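Local coordinates for adherence and virulence protein A (Streptococcus pneumoniae, PDB 6PON) that binds fibronectin and probably promotes adherence of the pneumococcus to host tissue and its virulence, at residues Arg80-Glu92 with Ile102-Gln115. Residues are numbered along the deposited sequence; the frame is centred on the assembly and turned at random.
Sequences RKYLQGALIESIE and ITVSNKNEIGDHIQ
The ring of Tyr-82 meets Ile-114 CD1 at its edge, in the ring plane, with CD1 of the ring 3.9 Å from that methyl; Lys-81 CG lies over one ring face, off centre. A broad ring suits this partly exposed place, offering carbon to both. The amide of Asn-106 is the polar hub. Its ND2 gives one hydrogen to Tyr-82 O (2.7 Å) and the other to Gln-84 O (2.9 Å), both nearly straight and in the amide plane, though each carbonyl is met from above its own plane. With CG anti to the backbone N (chi1 -151°), this short two-hydrogen donor reaches carbonyls in the last turn of helix 74-83 and just beyond it. Glu-89 has the length and two acceptors to join neighbouring strands: Gln-115 NE2 meets OE1 at 2.6 Å on its syn lone pair, the amide turned 73° from the carboxylate, while the short Ser-105 OG donates to OE2 (2.7 Å) from above the plane. A classic beta bulge, Glu-89 and Ser-90 both facing Thr-103, is consistent with Glu-89 turning toward strand 99-107 and reaching strand 113-121. Leu-87 and Ser-105 exchange two backbone bonds. Ile-88, Ile-91, Ile-102 and Val-104 form a buried, fittingly apolar face, where Leu-83 of the helix comes down on Val-104. Strand 87-93 begins the antiparallel sheet, paired with 99-107, and backbone 85-88 bonds on to residues 21-24; Ile-91 packs on helix 5-19.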
# COMPACT_ATOMS: atom_id res chain seq x y z
N ARG B 80 -9.38 25.63 -43.39
CA ARG B 80 -8.29 26.48 -43.86
C ARG B 80 -8.63 27.95 -43.65
O ARG B 80 -7.80 28.71 -43.13
CB ARG B 80 -7.99 26.18 -45.33
CG ARG B 80 -7.29 24.82 -45.50
CD ARG B 80 -6.97 24.56 -46.94
NE ARG B 80 -6.25 23.31 -47.17
CZ ARG B 80 -6.07 22.80 -48.37
NH1 ARG B 80 -6.56 23.43 -49.43
NH2 ARG B 80 -5.41 21.66 -48.53
N LYS B 81 -9.86 28.34 -43.96
CA LYS B 81 -10.32 29.70 -43.75
C LYS B 81 -9.98 30.22 -42.34
O LYS B 81 -9.66 31.40 -42.18
CB LYS B 81 -11.83 29.77 -44.00
CG LYS B 81 -12.50 30.98 -43.40
CD LYS B 81 -13.86 31.26 -44.02
CE LYS B 81 -14.82 30.12 -43.81
NZ LYS B 81 -16.20 30.52 -44.20
N TYR B 82 -9.98 29.35 -41.33
CA TYR B 82 -9.62 29.79 -39.98
C TYR B 82 -8.23 29.37 -39.55
O TYR B 82 -7.63 30.06 -38.72
CB TYR B 82 -10.62 29.26 -38.95
CG TYR B 82 -12.01 29.78 -39.19
CD1 TYR B 82 -12.40 31.03 -38.73
CD2 TYR B 82 -12.92 29.02 -39.90
CE1 TYR B 82 -13.70 31.51 -38.96
CE2 TYR B 82 -14.20 29.48 -40.14
CZ TYR B 82 -14.59 30.72 -39.67
OH TYR B 82 -15.87 31.15 -39.93
N LEU B 83 -7.69 28.28 -40.07
CA LEU B 83 -6.46 27.74 -39.50
C LEU B 83 -5.21 28.07 -40.31
O LEU B 83 -4.10 28.03 -39.75
CB LEU B 83 -6.57 26.22 -39.34
CG LEU B 83 -7.65 25.76 -38.36
CD1 LEU B 83 -7.70 24.25 -38.25
CD2 LEU B 83 -7.44 26.42 -36.99
N GLN B 84 -5.36 28.39 -41.60
CA GLN B 84 -4.22 28.74 -42.45
C GLN B 84 -3.46 29.93 -41.86
O GLN B 84 -3.98 31.04 -41.81
CB GLN B 84 -4.69 29.06 -43.87
CG GLN B 84 -3.56 29.32 -44.85
CD GLN B 84 -2.69 28.10 -45.09
OE1 GLN B 84 -3.17 27.06 -45.55
NE2 GLN B 84 -1.41 28.22 -44.77
N GLY B 85 -2.23 29.70 -41.40
CA GLY B 85 -1.46 30.74 -40.76
C GLY B 85 -1.79 30.98 -39.30
O GLY B 85 -1.29 31.94 -38.71
N ALA B 86 -2.62 30.13 -38.69
CA ALA B 86 -3.07 30.42 -37.34
C ALA B 86 -1.94 30.20 -36.34
O ALA B 86 -0.98 29.47 -36.58
CB ALA B 86 -4.28 29.57 -36.99
N LEU B 87 -2.06 30.87 -35.20
CA LEU B 87 -1.13 30.72 -34.09
C LEU B 87 -1.75 29.77 -33.07
O LEU B 87 -2.94 29.87 -32.77
CB LEU B 87 -0.82 32.07 -33.44
CG LEU B 87 -0.07 31.99 -32.11
CD1 LEU B 87 1.37 31.58 -32.35
CD2 LEU B 87 -0.15 33.28 -31.31
N ILE B 88 -0.96 28.83 -32.58
CA ILE B 88 -1.45 27.84 -31.64
C ILE B 88 -1.30 28.40 -30.24
O ILE B 88 -0.18 28.58 -29.75
CB ILE B 88 -0.72 26.50 -31.80
CG1 ILE B 88 -1.13 25.86 -33.13
CG2 ILE B 88 -1.06 25.56 -30.65
CD1 ILE B 88 -0.35 24.65 -33.49
N GLU B 89 -2.42 28.69 -29.58
CA GLU B 89 -2.34 29.41 -28.32
C GLU B 89 -2.23 28.49 -27.11
O GLU B 89 -1.46 28.78 -26.20
CB GLU B 89 -3.53 30.35 -28.18
CG GLU B 89 -3.29 31.65 -28.93
CD GLU B 89 -4.49 32.56 -28.95
OE1 GLU B 89 -5.62 32.09 -28.69
OE2 GLU B 89 -4.29 33.76 -29.24
N SER B 90 -2.96 27.38 -27.11
CA SER B 90 -2.96 26.45 -26.00
C SER B 90 -3.37 25.08 -26.52
O SER B 90 -4.10 24.98 -27.51
CB SER B 90 -3.92 26.90 -24.90
OG SER B 90 -5.26 26.80 -25.35
N ILE B 91 -2.89 24.02 -25.84
CA ILE B 91 -3.28 22.66 -26.17
C ILE B 91 -3.63 21.96 -24.86
O ILE B 91 -2.76 21.80 -23.99
CB ILE B 91 -2.18 21.88 -26.91
CG1 ILE B 91 -1.85 22.55 -28.25
CG2 ILE B 91 -2.60 20.44 -27.15
CD1 ILE B 91 -0.65 21.95 -28.92
N GLU B 92 -4.88 21.54 -24.72
CA GLU B 92 -5.40 21.17 -23.41
C GLU B 92 -6.24 19.91 -23.51
O GLU B 92 -7.11 19.79 -24.38
CB GLU B 92 -6.25 22.31 -22.80
CG GLU B 92 -5.55 23.67 -22.66
CD GLU B 92 -4.36 23.63 -21.69
OE1 GLU B 92 -4.24 22.65 -20.92
OE2 GLU B 92 -3.54 24.57 -21.72
N ILE B 102 -7.57 22.59 -28.87
CA ILE B 102 -6.47 23.37 -29.39
C ILE B 102 -7.04 24.74 -29.71
O ILE B 102 -7.86 24.88 -30.64
CB ILE B 102 -5.85 22.73 -30.65
CG1 ILE B 102 -5.31 21.34 -30.32
CG2 ILE B 102 -4.79 23.68 -31.25
CD1 ILE B 102 -4.92 20.53 -31.52
N THR B 103 -6.63 25.75 -28.96
CA THR B 103 -7.10 27.10 -29.21
C THR B 103 -6.12 27.81 -30.13
O THR B 103 -4.89 27.71 -29.96
CB THR B 103 -7.28 27.88 -27.90
OG1 THR B 103 -8.03 27.08 -26.99
CG2 THR B 103 -8.07 29.12 -28.15
N VAL B 104 -6.67 28.51 -31.12
CA VAL B 104 -5.90 29.20 -32.14
C VAL B 104 -6.49 30.59 -32.34
O VAL B 104 -7.67 30.84 -32.10
CB VAL B 104 -5.90 28.47 -33.49
CG1 VAL B 104 -5.39 27.06 -33.33
CG2 VAL B 104 -7.31 28.50 -34.10
N SER B 105 -5.63 31.48 -32.81
CA SER B 105 -6.03 32.81 -33.21
C SER B 105 -5.45 33.07 -34.59
O SER B 105 -4.39 32.53 -34.94
CB SER B 105 -5.58 33.86 -32.20
OG SER B 105 -4.20 33.72 -31.93
N ASN B 106 -6.15 33.88 -35.37
CA ASN B 106 -5.78 34.15 -36.75
C ASN B 106 -6.34 35.52 -37.13
O ASN B 106 -7.01 36.19 -36.34
CB ASN B 106 -6.31 33.04 -37.67
CG ASN B 106 -5.46 32.84 -38.91
OD1 ASN B 106 -4.63 33.69 -39.25
ND2 ASN B 106 -5.65 31.72 -39.59
N LYS B 107 -6.02 35.96 -38.34
CA LYS B 107 -6.72 37.09 -38.92
C LYS B 107 -7.70 36.57 -39.96
O LYS B 107 -7.59 35.44 -40.42
CB LYS B 107 -5.74 38.11 -39.52
CG LYS B 107 -4.70 37.55 -40.49
CD LYS B 107 -3.96 38.70 -41.20
CE LYS B 107 -2.44 38.44 -41.29
NZ LYS B 107 -2.02 37.61 -42.46
N ASN B 108 -8.70 37.40 -40.28
CA ASN B 108 -9.56 37.12 -41.42
C ASN B 108 -9.07 37.94 -42.62
O ASN B 108 -7.97 38.52 -42.61
CB ASN B 108 -11.04 37.34 -41.08
CG ASN B 108 -11.39 38.79 -40.77
OD1 ASN B 108 -10.64 39.72 -41.07
ND2 ASN B 108 -12.55 38.99 -40.17
N GLU B 109 -9.88 38.01 -43.67
CA GLU B 109 -9.37 38.57 -44.92
C GLU B 109 -9.36 40.10 -44.94
O GLU B 109 -8.88 40.66 -45.92
CB GLU B 109 -10.17 38.02 -46.11
CG GLU B 109 -9.77 36.59 -46.46
CD GLU B 109 -10.46 36.02 -47.70
OE1 GLU B 109 -10.89 36.80 -48.59
OE2 GLU B 109 -10.55 34.77 -47.78
N ILE B 110 -9.85 40.77 -43.90
CA ILE B 110 -9.68 42.21 -43.76
C ILE B 110 -8.81 42.55 -42.55
O ILE B 110 -8.79 43.69 -42.09
CB ILE B 110 -11.02 42.96 -43.68
CG1 ILE B 110 -11.79 42.57 -42.41
CG2 ILE B 110 -11.84 42.72 -44.95
CD1 ILE B 110 -13.18 43.13 -42.29
N GLY B 111 -8.08 41.57 -42.03
CA GLY B 111 -7.14 41.82 -40.96
C GLY B 111 -7.74 41.84 -39.58
O GLY B 111 -7.03 42.18 -38.62
N ASP B 112 -9.01 41.50 -39.43
CA ASP B 112 -9.60 41.39 -38.10
C ASP B 112 -9.22 40.07 -37.43
O ASP B 112 -9.15 39.02 -38.09
CB ASP B 112 -11.12 41.53 -38.18
CG ASP B 112 -11.54 42.95 -38.46
OD1 ASP B 112 -10.74 43.86 -38.16
OD2 ASP B 112 -12.64 43.15 -38.98
N HIS B 113 -8.98 40.16 -36.12
CA HIS B 113 -8.60 39.02 -35.27
C HIS B 113 -9.79 38.08 -35.08
O HIS B 113 -10.92 38.53 -34.84
CB HIS B 113 -8.07 39.60 -33.94
CG HIS B 113 -7.83 38.60 -32.85
ND1 HIS B 113 -7.20 38.95 -31.67
CD2 HIS B 113 -8.14 37.28 -32.72
CE1 HIS B 113 -7.13 37.90 -30.87
NE2 HIS B 113 -7.70 36.87 -31.48
N ILE B 114 -9.54 36.78 -35.21
CA ILE B 114 -10.52 35.73 -34.96
C ILE B 114 -9.89 34.71 -34.02
O ILE B 114 -8.67 34.59 -33.94
CB ILE B 114 -11.01 35.05 -36.25
CG1 ILE B 114 -9.84 34.40 -37.00
CG2 ILE B 114 -11.68 36.04 -37.17
CD1 ILE B 114 -9.66 32.94 -36.69
N GLN B 115 -10.75 33.95 -33.33
CA GLN B 115 -10.32 32.84 -32.49
C GLN B 115 -11.19 31.61 -32.75
O GLN B 115 -12.38 31.73 -33.04
CB GLN B 115 -10.39 33.17 -30.99
CG GLN B 115 -9.05 33.46 -30.32
CD GLN B 115 -9.10 33.39 -28.77
OE1 GLN B 115 -10.13 33.68 -28.15
NE2 GLN B 115 -7.98 33.00 -28.16
O HOH W 1 -9.92 33.46 -40.37
O HOH W 2 -6.82 24.58 -25.44